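PDB 3VUP: beta-1,4-mannanase from Aplysia kurodai, which probably hydrolyses the beta-1,4-linked mannose backbone of mannan in the digestive fluid of the sea hare. Local coordinates for residues T70-D75 with P82-T87; A210-T213 with L219-M222. All coordinates share one frame; numbering follows the deposited sequence.

Interaction 1 (T70-D75 with P82-T87)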
loop_
_atom_site.group_PDB
_atom_site.type_symbol
_atom_site.label_atom_id
_atom_site.label_comp_id
_atom_site.label_asym_id
_atom_site.label_seq_id
_atom_site.Cartn_x
_atom_site.Cartn_y
_atom_site.Cartn_z
ATOM N N THR A 70 -17.010 2.577 3.545
ATOM C CA THR A 70 -16.425 3.908 3.693
ATOM C C THR A 70 -15.675 4.266 2.420
ATOM O O THR A 70 -15.258 3.384 1.683
ATOM C CB THR A 70 -15.468 4.041 4.903
ATOM O OG1 THR A 70 -14.317 3.208 4.709
ATOM C CG2 THR A 70 -16.163 3.722 6.223
ATOM N N PRO A 71 -15.529 5.562 2.128
ATOM C CA PRO A 71 -16.216 6.682 2.778
ATOM C C PRO A 71 -17.710 6.633 2.444
ATOM O O PRO A 71 -18.146 5.738 1.717
ATOM C CB PRO A 71 -15.563 7.897 2.122
ATOM C CG PRO A 71 -15.267 7.420 0.738
ATOM C CD PRO A 71 -14.807 5.995 0.918
ATOM N N ALA A 72 -18.484 7.563 2.991
ATOM C CA ALA A 72 -19.905 7.640 2.679
ATOM C C ALA A 72 -20.115 8.417 1.384
ATOM O O ALA A 72 -19.566 9.510 1.216
ATOM C CB ALA A 72 -20.649 8.302 3.820
ATOM N N PHE A 73 -20.916 7.852 0.481
ATOM C CA PHE A 73 -21.230 8.486 -0.797
ATOM C C PHE A 73 -22.707 8.835 -0.855
ATOM O O PHE A 73 -23.539 8.092 -0.331
ATOM C CB PHE A 73 -20.962 7.526 -1.960
ATOM C CG PHE A 73 -19.517 7.198 -2.182
ATOM C CD1 PHE A 73 -18.785 7.855 -3.159
ATOM C CD2 PHE A 73 -18.900 6.207 -1.440
ATOM C CE1 PHE A 73 -17.457 7.540 -3.383
ATOM C CE2 PHE A 73 -17.572 5.879 -1.662
ATOM C CZ PHE A 73 -16.850 6.548 -2.627
ATOM N N ASN A 74 -23.045 9.941 -1.514
ATOM C CA ASN A 74 -24.440 10.177 -1.848
ATOM C C ASN A 74 -24.805 9.444 -3.136
ATOM O O ASN A 74 -23.945 8.826 -3.771
ATOM C CB ASN A 74 -24.799 11.675 -1.888
ATOM C CG ASN A 74 -24.121 12.443 -3.020
ATOM O OD1 ASN A 74 -23.710 11.885 -4.037
ATOM N ND2 ASN A 74 -24.038 13.757 -2.850
ATOM N N ASP A 75 -26.069 9.513 -3.527
ATOM C CA ASP A 75 -26.532 8.761 -4.687
ATOM C C ASP A 75 -25.916 9.233 -6.001
ATOM O O ASP A 75 -25.991 8.535 -7.010
ATOM C CB ASP A 75 -28.058 8.782 -4.775
ATOM C CG ASP A 75 -28.711 8.001 -3.653
ATOM O OD1 ASP A 75 -28.013 7.180 -3.018
ATOM O OD2 ASP A 75 -29.919 8.201 -3.410
ATOM N N PRO A 82 -16.551 10.684 6.217
ATOM C CA PRO A 82 -15.739 9.472 6.375
ATOM C C PRO A 82 -16.583 8.202 6.493
ATOM O O PRO A 82 -16.137 7.120 6.107
ATOM C CB PRO A 82 -14.956 9.738 7.671
ATOM C CG PRO A 82 -14.977 11.219 7.831
ATOM C CD PRO A 82 -16.309 11.654 7.300
ATOM N N ASP A 83 -17.785 8.352 7.040
ATOM C CA ASP A 83 -18.765 7.278 7.143
ATOM C C ASP A 83 -20.124 7.934 7.401
ATOM O O ASP A 83 -20.254 9.159 7.287
ATOM C CB ASP A 83 -18.405 6.249 8.239
ATOM C CG ASP A 83 -18.596 6.771 9.664
ATOM O OD1 ASP A 83 -18.374 5.976 10.604
ATOM O OD2 ASP A 83 -18.958 7.953 9.855
ATOM N N LYS A 84 -21.122 7.134 7.764
ATOM C CA LYS A 84 -22.442 7.670 8.104
ATOM C C LYS A 84 -22.674 7.767 9.604
ATOM O O LYS A 84 -23.245 8.738 10.085
ATOM C CB LYS A 84 -23.547 6.826 7.477
ATOM C CG LYS A 84 -23.769 7.120 6.016
ATOM C CD LYS A 84 -24.961 6.369 5.441
ATOM C CE LYS A 84 -24.751 4.866 5.488
ATOM N NZ LYS A 84 -25.373 4.168 4.325
ATOM N N GLN A 85 -22.244 6.755 10.347
ATOM C CA GLN A 85 -22.601 6.675 11.758
ATOM C C GLN A 85 -21.647 7.411 12.687
ATOM O O GLN A 85 -21.861 7.439 13.894
ATOM C CB GLN A 85 -22.766 5.223 12.199
ATOM C CG GLN A 85 -23.730 4.430 11.328
ATOM C CD GLN A 85 -25.077 5.113 11.161
ATOM O OE1 GLN A 85 -25.583 5.752 12.084
ATOM N NE2 GLN A 85 -25.661 4.983 9.976
ATOM N N GLY A 86 -20.598 8.006 12.133
ATOM C CA GLY A 86 -19.720 8.841 12.931
ATOM C C GLY A 86 -18.756 8.079 13.823
ATOM O O GLY A 86 -18.389 8.567 14.891
ATOM N N THR A 87 -18.347 6.882 13.405
ATOM C CA THR A 87 -17.326 6.152 14.161
ATOM C C THR A 87 -15.954 6.136 13.490
ATOM O O THR A 87 -14.952 5.841 14.148
ATOM C CB THR A 87 -17.727 4.688 14.481
ATOM O OG1 THR A 87 -17.626 3.876 13.305
ATOM C CG2 THR A 87 -19.142 4.615 15.019
#

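Interaction 2 (A210-T213 with L219-M222)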
loop_
_atom_site.group_PDB
_atom_site.type_symbol
_atom_site.label_atom_id
_atom_site.label_comp_id
_atom_site.label_asym_id
_atom_site.label_seq_id
_atom_site.Cartn_x
_atom_site.Cartn_y
_atom_site.Cartn_z
ATOM N N ALA A 210 -2.800 15.946 -0.496
ATOM C CA ALA A 210 -3.721 16.229 0.596
ATOM C C ALA A 210 -3.199 15.664 1.914
ATOM O O ALA A 210 -3.254 16.329 2.951
ATOM C CB ALA A 210 -5.095 15.666 0.283
ATOM N N ILE A 211 -2.693 14.437 1.873
ATOM C CA ILE A 211 -2.147 13.814 3.072
ATOM C C ILE A 211 -0.988 14.629 3.643
ATOM O O ILE A 211 -0.954 14.939 4.833
ATOM C CB ILE A 211 -1.726 12.356 2.804
ATOM C CG1 ILE A 211 -2.963 11.490 2.548
ATOM C CG2 ILE A 211 -0.894 11.802 3.967
ATOM C CD1 ILE A 211 -2.646 10.138 1.990
ATOM N N LYS A 212 -0.044 14.995 2.784
ATOM C CA LYS A 212 1.154 15.687 3.251
ATOM C C LYS A 212 1.006 17.201 3.442
ATOM O O LYS A 212 1.935 17.868 3.902
ATOM C CB LYS A 212 2.371 15.295 2.427
ATOM C CG LYS A 212 2.809 13.872 2.758
ATOM C CD LYS A 212 4.073 13.440 2.032
ATOM C CE LYS A 212 3.788 13.063 0.589
ATOM N NZ LYS A 212 5.018 12.580 -0.089
ATOM N N THR A 213 -0.156 17.739 3.094
ATOM C CA THR A 213 -0.520 19.094 3.497
ATOM C C THR A 213 -1.113 19.043 4.904
ATOM O O THR A 213 -0.856 19.900 5.742
ATOM C CB THR A 213 -1.568 19.731 2.547
ATOM O OG1 THR A 213 -1.082 19.734 1.203
ATOM C CG2 THR A 213 -1.869 21.163 2.957
ATOM N N LEU A 219 4.126 9.566 5.670
ATOM C CA LEU A 219 4.678 8.969 4.465
ATOM C C LEU A 219 3.568 8.384 3.611
ATOM O O LEU A 219 2.551 7.915 4.136
ATOM C CB LEU A 219 5.684 7.873 4.819
ATOM C CG LEU A 219 6.839 8.284 5.741
ATOM C CD1 LEU A 219 7.736 7.085 6.036
ATOM C CD2 LEU A 219 7.642 9.425 5.137
ATOM N N VAL A 220 3.788 8.387 2.298
ATOM C CA VAL A 220 2.792 7.909 1.350
ATOM C C VAL A 220 3.434 6.946 0.351
ATOM O O VAL A 220 4.554 7.181 -0.147
ATOM C CB VAL A 220 2.113 9.090 0.600
ATOM C CG1 VAL A 220 1.009 8.577 -0.322
ATOM C CG2 VAL A 220 1.537 10.078 1.598
ATOM N N THR A 221 2.714 5.864 0.065
ATOM C CA THR A 221 3.145 4.872 -0.912
ATOM C C THR A 221 1.918 4.396 -1.710
ATOM O O THR A 221 0.810 4.914 -1.540
ATOM C CB THR A 221 3.853 3.680 -0.212
ATOM O OG1 THR A 221 4.480 2.831 -1.182
ATOM C CG2 THR A 221 2.874 2.865 0.605
ATOM N N MET A 222 2.139 3.400 -2.563
ATOM C CA MET A 222 1.103 2.764 -3.363
ATOM C C MET A 222 1.684 1.411 -3.761
ATOM O O MET A 222 2.866 1.313 -4.095
ATOM C CB MET A 222 0.748 3.650 -4.565
ATOM C CG MET A 222 -0.176 3.028 -5.601
ATOM S SD MET A 222 0.719 1.950 -6.755
ATOM C CE MET A 222 1.954 3.102 -7.350
#

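Interaction 1 (T70-D75 with P82-T87)
At the base of a small beta-hairpin, Thr-70, Pro-71 and Ala-72 enter strand 72-73 against Pro-82, Asp-83 and Lys-84, which leave the antiparallel partner strand 79-81. The peptide bond between Thr-70 and Pro-71 is cis, and just past it the CA-H of Pro-71 points at the carbonyl oxygen of Pro-82. This is a CA-H...O contact of 3.4 Å from Pro-71 CA to Pro-82 O, nearly straight at 161°. CB and the methyl CG2 of Thr-70 both lie 3.4 Å from Pro-82 O. The carbonyl is thus buried against CH groups and has no conventional donor in the model. The methyl CG2 of Thr-70 also reaches over to CB of Asp-83, 3.9 Å away, while the Thr-70 hydroxyl OG1 is hydrogen-bonded to ND1 of His-64. The CB of Ala-72 is directed toward 82-87: it lies 3.6 Å from Asp-83 O and 4.0 Å from CG of Lys-84, an exposed residue at the margin of the contact. The side chain of Asp-83 meets 70-75 through CB alone, because CG sits between its own N and carbonyl carbon (chi1 72°) and carries the carboxylate back over the following loop. There Thr-87 N donates to the syn lone pair of OD1 (N to OD1 2.9 Å), and Gly-86 N reaches OD2 on the syn side, 33° out of the carboxylate plane (N to OD2 2.8 Å). OD1 also accepts from the backbone N of Asp-34 and Met-88, so several donors fix the carboxylate. OD1 of Asp-34 in turn accepts from the N-H groups of Lys-84 and Gln-85. What results is an Asx motif at the foot of a beta-hairpin, set in the loop that joins barrel strand 58-65 to helix 88-101.

Interaction 2 (A210-T213 with L219-M222)
No ring or other flat group takes part where Ile-211 and Lys-212 meet Val-220, and so there are no faces or edges to assign: the contact is wholly aliphatic. One methyl, CG2 of Val-220, does all the touching from the strand. It lies beside the backbone N of its residue, since the other branch, CG1, is anti to that N (chi1 -176°), and from there it enters the angle between two successive helix side chains. On one flank CG2 of Ile-211 approaches Val-220 CG2 at 3.8 Å. The other flank is the lysine chain, where a bend at chi3 (-78°) brings CE back to the methyl, so that both CG (4.2 Å) and CE (3.9 Å) of Lys-212 lie along Val-220 CG2. Helix 197-214 and strand 220-224 are the last two elements of a beta-alpha-beta crossover of the TIM barrel, which starts from the parallel neighbour strand 157-161; Val-220 points outward from the barrel wall to the helix that precedes it. Beyond the methyl, the ammonium NZ of Lys-212 forms a salt bridge with Asp-257 OD2 and a hydrogen bond with Val-255 O. Asp-257 OD2 also accepts from the backbone N of Val-220, so this one carboxylate oxygen joins the lysine end to the first residue of the strand, and the lysine probably balances the negative charge of the carboxylate and stabilises its position. Ile-211 packs in addition on Trp-157 and Leu-159 of strand 157-161 and on Leu-141 and Val-145 of helix 130-147.

Overall arrangement
From the N terminus, the chain passes the small antiparallel sheet 3-15, then the first two barrel strands. After strand 58-65, interaction 1 closes the short excursion 76-81, joining the start of the hairpin to the loop before helix 88-101. The third and fourth strands follow, then helix 197-214, and interaction 2 closes the turn 215-218, joining the end of that helix to the start of barrel strand 220-224. The two contacts are in series, neither nesting nor crossing. The centre of interaction 1 lies about 22 Å, and that of interaction 2 about 11 Å, from the centre of the chain. They do not touch, although helix 130-147 packs against residues of both, Pro-71 and Ile-211.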